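PDB 7A9X: RNA-binding protein RMD9, mitochondrial from Saccharomyces cerevisiae S288C, which binds a dodecameric RNA element in the 3'-UTRs of mitochondrial mRNAs and takes part in their processing or stability. Local coordinates for residues A[338-349]-A[385-396]. Numbering follows the deposited sequence.
Sequences DHVYRIWEKAVK and KLQEIITFYSGV
F392 and Y341 are the two aromatic knobs of this contact, each set into a four-residue hole of the opposite helix: F392 among W344, E345, V348 and K349, Y341 among K385, E388, I389 and F392. The helical segments 338-349 and 385-396 cross at -23°, their axes 10.3 Å apart at closest approach, consistent with the second helices of the successive pentatricopeptide repeats assigned as PPR5 (320-351) and PPR6 (358-396).

The F392 ring reaches across because CG lies anti to the backbone N (chi1 162°). E345 CG makes a CH-pi contact over one face, 3.7 Å from the ring centroid, while K349 CE approaches the edge near the ring plane, 3.5 Å from F392 CE1. The ring meets W344 obliquely, planes 55° apart.

Among the apolar contacts, W344 CH2 packs on I389 CG2 at 3.6 Å and W344 CZ2 touches Y393 CD1. V348 CG1 closes the C-terminal end against V396 CG1 and the Y393 ring. Behind this layer, N364 of helix 357-374 accepts a hydrogen bond from W344 NE1 and also bonds Y393 OH, which has D400 as a further partner; the W344 ring stacks on F367.

The salt-bridge network of D338, K385 and E388 lies at the N-terminal end. K385 lays CE over one face of the Y341 ring, opposite E345 CG, and brings NZ into a long salt bridge with D338 OD1 (3.9 Å) and another with E388 OE2. Y341 OH lies 3.5 Å from E388 OE2 and 3.1 Å from E345 OE2.

The interface therefore rests on aromatic and aliphatic interlocking, with long ion pairs at one end; K385, between two carboxylates, probably offsets part of their negative charge where repeat stacks on repeat.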
ATOM      1  N   ASP A 338      11.678 -21.036  -9.551  1.00 76.85           N
ATOM      2  CA  ASP A 338      11.231 -22.105  -8.664  1.00 82.37           C
ATOM      3  C   ASP A 338      11.403 -21.719  -7.203  1.00 79.07           C
ATOM      4  O   ASP A 338      10.551 -22.040  -6.367  1.00 75.57           O
ATOM      5  CB  ASP A 338      11.981 -23.402  -8.974  1.00 92.09           C
ATOM      6  CG  ASP A 338      11.344 -24.183 -10.107  1.00106.02           C
ATOM      7  OD1 ASP A 338      10.115 -24.060 -10.297  1.00110.54           O
ATOM      8  OD2 ASP A 338      12.069 -24.919 -10.807  1.00115.01           O
ATOM      9  N   HIS A 339      12.494 -21.021  -6.872  1.00 77.73           N
ATOM     10  CA  HIS A 339      12.670 -20.552  -5.502  1.00 76.49           C
ATOM     11  C   HIS A 339      11.600 -19.532  -5.134  1.00 78.13           C
ATOM     12  O   HIS A 339      11.046 -19.577  -4.030  1.00 66.59           O
ATOM     13  CB  HIS A 339      14.067 -19.960  -5.322  1.00 74.30           C
ATOM     14  CG  HIS A 339      14.466 -19.788  -3.889  1.00 76.90           C
ATOM     15  ND1 HIS A 339      15.645 -19.182  -3.509  1.00 76.55           N
ATOM     16  CD2 HIS A 339      13.845 -20.151  -2.742  1.00 74.96           C
ATOM     17  CE1 HIS A 339      15.730 -19.177  -2.191  1.00 75.36           C
ATOM     18  NE2 HIS A 339      14.652 -19.759  -1.701  1.00 75.71           N
ATOM     19  N   VAL A 340      11.298 -18.608  -6.048  1.00 72.93           N
ATOM     20  CA  VAL A 340      10.204 -17.666  -5.833  1.00 68.62           C
ATOM     21  C   VAL A 340       8.877 -18.407  -5.731  1.00 68.74           C
ATOM     22  O   VAL A 340       8.025 -18.073  -4.899  1.00 68.58           O
ATOM     23  CB  VAL A 340      10.184 -16.620  -6.963  1.00 63.58           C
ATOM     24  CG1 VAL A 340       8.955 -15.729  -6.855  1.00 64.89           C
ATOM     25  CG2 VAL A 340      11.449 -15.784  -6.935  1.00 64.03           C
ATOM     26  N   TYR A 341       8.687 -19.431  -6.566  1.00 70.21           N
ATOM     27  CA  TYR A 341       7.431 -20.171  -6.573  1.00 68.91           C
ATOM     28  C   TYR A 341       7.253 -20.977  -5.292  1.00 73.30           C
ATOM     29  O   TYR A 341       6.136 -21.091  -4.773  1.00 76.51           O
ATOM     30  CB  TYR A 341       7.375 -21.076  -7.804  1.00 69.73           C
ATOM     31  CG  TYR A 341       6.098 -21.873  -7.948  1.00 78.92           C
ATOM     32  CD1 TYR A 341       4.863 -21.242  -8.010  1.00 82.68           C
ATOM     33  CD2 TYR A 341       6.130 -23.255  -8.043  1.00 88.57           C
ATOM     34  CE1 TYR A 341       3.695 -21.969  -8.150  1.00 88.46           C
ATOM     35  CE2 TYR A 341       4.969 -23.990  -8.185  1.00 94.57           C
ATOM     36  CZ  TYR A 341       3.754 -23.343  -8.238  1.00 94.09           C
ATOM     37  OH  TYR A 341       2.597 -24.076  -8.378  1.00 98.37           O
ATOM     38  N   ARG A 342       8.344 -21.534  -4.758  1.00 66.96           N
ATOM     39  CA  ARG A 342       8.244 -22.324  -3.535  1.00 70.04           C
ATOM     40  C   ARG A 342       7.905 -21.452  -2.331  1.00 71.64           C
ATOM     41  O   ARG A 342       7.121 -21.857  -1.466  1.00 74.41           O
ATOM     42  CB  ARG A 342       9.544 -23.095  -3.296  1.00 69.91           C
ATOM     43  CG  ARG A 342       9.720 -24.295  -4.217  1.00 75.01           C
ATOM     44  CD  ARG A 342      10.947 -25.127  -3.857  1.00 88.22           C
ATOM     45  NE  ARG A 342      12.186 -24.558  -4.382  1.00 98.43           N
ATOM     46  CZ  ARG A 342      13.030 -23.814  -3.674  1.00103.27           C
ATOM     47  NH1 ARG A 342      14.135 -23.344  -4.240  1.00 98.70           N
ATOM     48  NH2 ARG A 342      12.774 -23.541  -2.401  1.00108.93           N
ATOM     49  N   ILE A 343       8.487 -20.254  -2.253  1.00 72.90           N
ATOM     50  CA  ILE A 343       8.172 -19.358  -1.145  1.00 70.08           C
ATOM     51  C   ILE A 343       6.737 -18.860  -1.257  1.00 68.11           C
ATOM     52  O   ILE A 343       6.015 -18.766  -0.256  1.00 67.83           O
ATOM     53  CB  ILE A 343       9.178 -18.194  -1.092  1.00 67.49           C
ATOM     54  CG1 ILE A 343      10.597 -18.722  -0.853  1.00 67.88           C
ATOM     55  CG2 ILE A 343       8.785 -17.194  -0.011  1.00 66.51           C
ATOM     56  CD1 ILE A 343      10.748 -19.512   0.435  1.00 66.38           C
ATOM     57  N   TRP A 344       6.296 -18.547  -2.478  1.00 67.53           N
ATOM     58  CA  TRP A 344       4.920 -18.111  -2.685  1.00 66.63           C
ATOM     59  C   TRP A 344       3.929 -19.194  -2.275  1.00 72.94           C
ATOM     60  O   TRP A 344       2.878 -18.895  -1.697  1.00 77.41           O
ATOM     61  CB  TRP A 344       4.714 -17.720  -4.147  1.00 65.65           C
ATOM     62  CG  TRP A 344       3.303 -17.359  -4.484  1.00 66.46           C
ATOM     63  CD1 TRP A 344       2.689 -16.160  -4.273  1.00 59.42           C
ATOM     64  CD2 TRP A 344       2.328 -18.207  -5.103  1.00 69.32           C
ATOM     65  NE1 TRP A 344       1.390 -16.208  -4.721  1.00 59.49           N
ATOM     66  CE2 TRP A 344       1.144 -17.454  -5.235  1.00 60.57           C
ATOM     67  CE3 TRP A 344       2.343 -19.530  -5.559  1.00 68.14           C
ATOM     68  CZ2 TRP A 344      -0.016 -17.979  -5.802  1.00 65.62           C
ATOM     69  CZ3 TRP A 344       1.191 -20.051  -6.122  1.00 70.72           C
ATOM     70  CH2 TRP A 344       0.027 -19.275  -6.239  1.00 69.48           C
ATOM     71  N   GLU A 345       4.249 -20.459  -2.565  1.00 70.22           N
ATOM     72  CA  GLU A 345       3.364 -21.552  -2.172  1.00 72.70           C
ATOM     73  C   GLU A 345       3.238 -21.643  -0.657  1.00 73.23           C
ATOM     74  O   GLU A 345       2.139 -21.849  -0.130  1.00 72.40           O
ATOM     75  CB  GLU A 345       3.869 -22.879  -2.741  1.00 74.19           C
ATOM     76  CG  GLU A 345       3.444 -23.162  -4.170  1.00 80.40           C
ATOM     77  CD  GLU A 345       3.880 -24.539  -4.635  1.00 90.39           C
ATOM     78  OE1 GLU A 345       4.889 -25.051  -4.105  1.00 91.97           O
ATOM     79  OE2 GLU A 345       3.210 -25.112  -5.521  1.00 92.35           O
ATOM     80  N   LYS A 346       4.354 -21.493   0.060  1.00 67.83           N
ATOM     81  CA  LYS A 346       4.302 -21.548   1.517  1.00 71.44           C
ATOM     82  C   LYS A 346       3.530 -20.364   2.087  1.00 71.62           C
ATOM     83  O   LYS A 346       2.804 -20.509   3.075  1.00 73.71           O
ATOM     84  CB  LYS A 346       5.719 -21.600   2.092  1.00 74.50           C
ATOM     85  CG  LYS A 346       6.463 -22.890   1.784  1.00 80.10           C
ATOM     86  CD  LYS A 346       7.804 -22.938   2.493  1.00 85.30           C
ATOM     87  CE  LYS A 346       8.508 -24.261   2.243  1.00 91.49           C
ATOM     88  NZ  LYS A 346       9.763 -24.377   3.036  1.00 96.67           N
ATOM     89  N   ALA A 347       3.669 -19.187   1.474  1.00 66.62           N
ATOM     90  CA  ALA A 347       2.933 -18.023   1.955  1.00 65.44           C
ATOM     91  C   ALA A 347       1.433 -18.185   1.730  1.00 69.85           C
ATOM     92  O   ALA A 347       0.629 -17.834   2.601  1.00 70.26           O
ATOM     93  CB  ALA A 347       3.448 -16.758   1.271  1.00 60.40           C
ATOM     94  N   VAL A 348       1.041 -18.722   0.572  1.00 67.93           N
ATOM     95  CA  VAL A 348      -0.377 -18.919   0.281  1.00 67.00           C
ATOM     96  C   VAL A 348      -0.991 -19.921   1.251  1.00 73.56           C
ATOM     97  O   VAL A 348      -2.108 -19.721   1.745  1.00 76.15           O
ATOM     98  CB  VAL A 348      -0.565 -19.354  -1.183  1.00 67.17           C
ATOM     99  CG1 VAL A 348      -1.988 -19.835  -1.421  1.00 73.41           C
ATOM    100  CG2 VAL A 348      -0.233 -18.205  -2.120  1.00 61.79           C
ATOM    101  N   LYS A 349      -0.277 -21.010   1.545  1.00 74.24           N
ATOM    102  CA  LYS A 349      -0.793 -21.982   2.503  1.00 72.79           C
ATOM    103  C   LYS A 349      -0.855 -21.405   3.911  1.00 69.54           C
ATOM    104  O   LYS A 349      -1.780 -21.721   4.667  1.00 71.70           O
ATOM    105  CB  LYS A 349       0.059 -23.252   2.486  1.00 78.03           C
ATOM    106  CG  LYS A 349      -0.236 -24.173   1.318  1.00 85.64           C
ATOM    107  CD  LYS A 349       0.541 -25.477   1.422  1.00 93.48           C
ATOM    108  CE  LYS A 349       0.133 -26.444   0.321  1.00101.69           C
ATOM    109  NZ  LYS A 349       0.884 -27.727   0.395  1.00109.10           N
ATOM    110  N   LYS A 385       2.320 -23.867 -16.705  1.00 70.87           N
ATOM    111  CA  LYS A 385       2.671 -23.508 -15.335  1.00 69.48           C
ATOM    112  C   LYS A 385       1.539 -22.757 -14.646  1.00 73.23           C
ATOM    113  O   LYS A 385       1.329 -22.929 -13.440  1.00 74.47           O
ATOM    114  CB  LYS A 385       3.953 -22.675 -15.318  1.00 68.96           C
ATOM    115  CG  LYS A 385       4.613 -22.566 -13.950  1.00 77.95           C
ATOM    116  CD  LYS A 385       5.204 -23.897 -13.506  1.00 87.25           C
ATOM    117  CE  LYS A 385       5.925 -23.768 -12.171  1.00 98.32           C
ATOM    118  NZ  LYS A 385       6.606 -25.034 -11.775  1.00104.83           N
ATOM    119  N   LEU A 386       0.800 -21.927 -15.389  1.00 71.63           N
ATOM    120  CA  LEU A 386      -0.349 -21.236 -14.809  1.00 74.77           C
ATOM    121  C   LEU A 386      -1.407 -22.222 -14.336  1.00 77.31           C
ATOM    122  O   LEU A 386      -2.004 -22.038 -13.269  1.00 77.19           O
ATOM    123  CB  LEU A 386      -0.951 -20.261 -15.823  1.00 68.72           C
ATOM    124  CG  LEU A 386      -0.221 -18.939 -16.056  1.00 66.56           C
ATOM    125  CD1 LEU A 386      -0.883 -18.167 -17.183  1.00 67.44           C
ATOM    126  CD2 LEU A 386      -0.195 -18.111 -14.781  1.00 71.22           C
ATOM    127  N   GLN A 387      -1.658 -23.275 -15.121  1.00 77.75           N
ATOM    128  CA  GLN A 387      -2.638 -24.280 -14.720  1.00 77.47           C
ATOM    129  C   GLN A 387      -2.225 -24.964 -13.425  1.00 70.51           C
ATOM    130  O   GLN A 387      -3.068 -25.242 -12.565  1.00 84.60           O
ATOM    131  CB  GLN A 387      -2.824 -25.306 -15.837  1.00 80.04           C
ATOM    132  CG  GLN A 387      -3.453 -24.744 -17.098  1.00 89.07           C
ATOM    133  CD  GLN A 387      -3.497 -25.756 -18.224  1.00100.32           C
ATOM    134  OE1 GLN A 387      -2.732 -26.721 -18.237  1.00102.18           O
ATOM    135  NE2 GLN A 387      -4.399 -25.544 -19.176  1.00104.14           N
ATOM    136  N   GLU A 388      -0.930 -25.244 -13.270  1.00 70.61           N
ATOM    137  CA  GLU A 388      -0.440 -25.798 -12.013  1.00 80.54           C
ATOM    138  C   GLU A 388      -0.635 -24.809 -10.870  1.00 77.99           C
ATOM    139  O   GLU A 388      -0.976 -25.203  -9.748  1.00 81.08           O
ATOM    140  CB  GLU A 388       1.031 -26.185 -12.157  1.00 81.38           C
ATOM    141  CG  GLU A 388       1.692 -26.661 -10.872  1.00 91.15           C
ATOM    142  CD  GLU A 388       3.174 -26.949 -11.049  1.00100.10           C
ATOM    143  OE1 GLU A 388       3.597 -27.236 -12.189  1.00103.00           O
ATOM    144  OE2 GLU A 388       3.917 -26.884 -10.047  1.00101.60           O
ATOM    145  N   ILE A 389      -0.431 -23.518 -11.142  1.00 72.60           N
ATOM    146  CA  ILE A 389      -0.646 -22.490 -10.130  1.00 71.91           C
ATOM    147  C   ILE A 389      -2.124 -22.397  -9.768  1.00 73.37           C
ATOM    148  O   ILE A 389      -2.482 -22.261  -8.591  1.00 69.52           O
ATOM    149  CB  ILE A 389      -0.089 -21.144 -10.630  1.00 66.83           C
ATOM    150  CG1 ILE A 389       1.432 -21.228 -10.792  1.00 65.14           C
ATOM    151  CG2 ILE A 389      -0.469 -20.014  -9.686  1.00 63.73           C
ATOM    152  CD1 ILE A 389       2.043 -20.038 -11.497  1.00 65.85           C
ATOM    153  N   ILE A 390      -3.006 -22.473 -10.767  1.00 73.33           N
ATOM    154  CA  ILE A 390      -4.442 -22.392 -10.507  1.00 76.04           C
ATOM    155  C   ILE A 390      -4.911 -23.603  -9.709  1.00 79.28           C
ATOM    156  O   ILE A 390      -5.730 -23.482  -8.790  1.00 76.78           O
ATOM    157  CB  ILE A 390      -5.210 -22.251 -11.835  1.00 71.56           C
ATOM    158  CG1 ILE A 390      -4.906 -20.899 -12.480  1.00 68.95           C
ATOM    159  CG2 ILE A 390      -6.704 -22.416 -11.615  1.00 69.20           C
ATOM    160  CD1 ILE A 390      -5.391 -20.782 -13.907  1.00 73.38           C
ATOM    161  N   THR A 391      -4.397 -24.787 -10.046  1.00 78.29           N
ATOM    162  CA  THR A 391      -4.749 -25.991  -9.300  1.00 76.37           C
ATOM    163  C   THR A 391      -4.281 -25.899  -7.852  1.00 81.18           C
ATOM    164  O   THR A 391      -5.031 -26.232  -6.927  1.00 89.35           O
ATOM    165  CB  THR A 391      -4.151 -27.223  -9.986  1.00 78.83           C
ATOM    166  OG1 THR A 391      -4.781 -27.413 -11.259  1.00 79.30           O
ATOM    167  CG2 THR A 391      -4.347 -28.472  -9.138  1.00 76.09           C
ATOM    168  N   PHE A 392      -3.047 -25.439  -7.635  1.00 78.91           N
ATOM    169  CA  PHE A 392      -2.546 -25.300  -6.272  1.00 76.22           C
ATOM    170  C   PHE A 392      -3.350 -24.268  -5.493  1.00 77.69           C
ATOM    171  O   PHE A 392      -3.714 -24.492  -4.332  1.00 79.49           O
ATOM    172  CB  PHE A 392      -1.068 -24.915  -6.281  1.00 69.61           C
ATOM    173  CG  PHE A 392      -0.597 -24.336  -4.979  1.00 78.08           C
ATOM    174  CD1 PHE A 392      -0.239 -25.164  -3.930  1.00 70.19           C
ATOM    175  CD2 PHE A 392      -0.538 -22.961  -4.798  1.00 66.91           C
ATOM    176  CE1 PHE A 392       0.182 -24.635  -2.727  1.00 79.17           C
ATOM    177  CE2 PHE A 392      -0.121 -22.424  -3.598  1.00 71.36           C
ATOM    178  CZ  PHE A 392       0.240 -23.262  -2.560  1.00 78.15           C
ATOM    179  N   TYR A 393      -3.612 -23.112  -6.110  1.00 72.34           N
ATOM    180  CA  TYR A 393      -4.347 -22.054  -5.426  1.00 75.39           C
ATOM    181  C   TYR A 393      -5.769 -22.490  -5.096  1.00 78.92           C
ATOM    182  O   TYR A 393      -6.302 -22.124  -4.042  1.00 72.78           O
ATOM    183  CB  TYR A 393      -4.347 -20.788  -6.288  1.00 65.60           C
ATOM    184  CG  TYR A 393      -4.587 -19.501  -5.530  1.00 70.72           C
ATOM    185  CD1 TYR A 393      -3.551 -18.871  -4.847  1.00 69.87           C
ATOM    186  CD2 TYR A 393      -5.842 -18.903  -5.513  1.00 68.43           C
ATOM    187  CE1 TYR A 393      -3.763 -17.688  -4.158  1.00 68.01           C
ATOM    188  CE2 TYR A 393      -6.063 -17.720  -4.829  1.00 70.42           C
ATOM    189  CZ  TYR A 393      -5.022 -17.118  -4.154  1.00 71.60           C
ATOM    190  OH  TYR A 393      -5.244 -15.942  -3.473  1.00 75.15           O
ATOM    191  N   SER A 394      -6.393 -23.280  -5.973  1.00 82.33           N
ATOM    192  CA  SER A 394      -7.714 -23.820  -5.669  1.00 86.92           C
ATOM    193  C   SER A 394      -7.658 -24.762  -4.473  1.00 85.53           C
ATOM    194  O   SER A 394      -8.577 -24.778  -3.644  1.00 88.85           O
ATOM    195  CB  SER A 394      -8.279 -24.544  -6.891  1.00 93.87           C
ATOM    196  OG  SER A 394      -8.384 -23.676  -8.005  1.00102.27           O
ATOM    197  N   GLY A 395      -6.589 -25.551  -4.362  1.00 78.95           N
ATOM    198  CA  GLY A 395      -6.467 -26.493  -3.264  1.00 81.98           C
ATOM    199  C   GLY A 395      -6.297 -25.848  -1.906  1.00 86.59           C
ATOM    200  O   GLY A 395      -6.517 -26.508  -0.887  1.00 93.66           O
ATOM    201  N   VAL A 396      -5.911 -24.576  -1.869  1.00 82.89           N
ATOM    202  CA  VAL A 396      -5.718 -23.876  -0.604  1.00 83.67           C
ATOM    203  C   VAL A 396      -6.993 -23.172  -0.157  1.00 82.37           C
ATOM    204  O   VAL A 396      -7.371 -23.248   1.014  1.00 88.39           O
ATOM    205  CB  VAL A 396      -4.543 -22.885  -0.731  1.00 87.61           C
ATOM    206  CG1 VAL A 396      -4.337 -22.130   0.573  1.00 86.92           C
ATOM    207  CG2 VAL A 396      -3.275 -23.619  -1.139  1.00 88.80           C
TER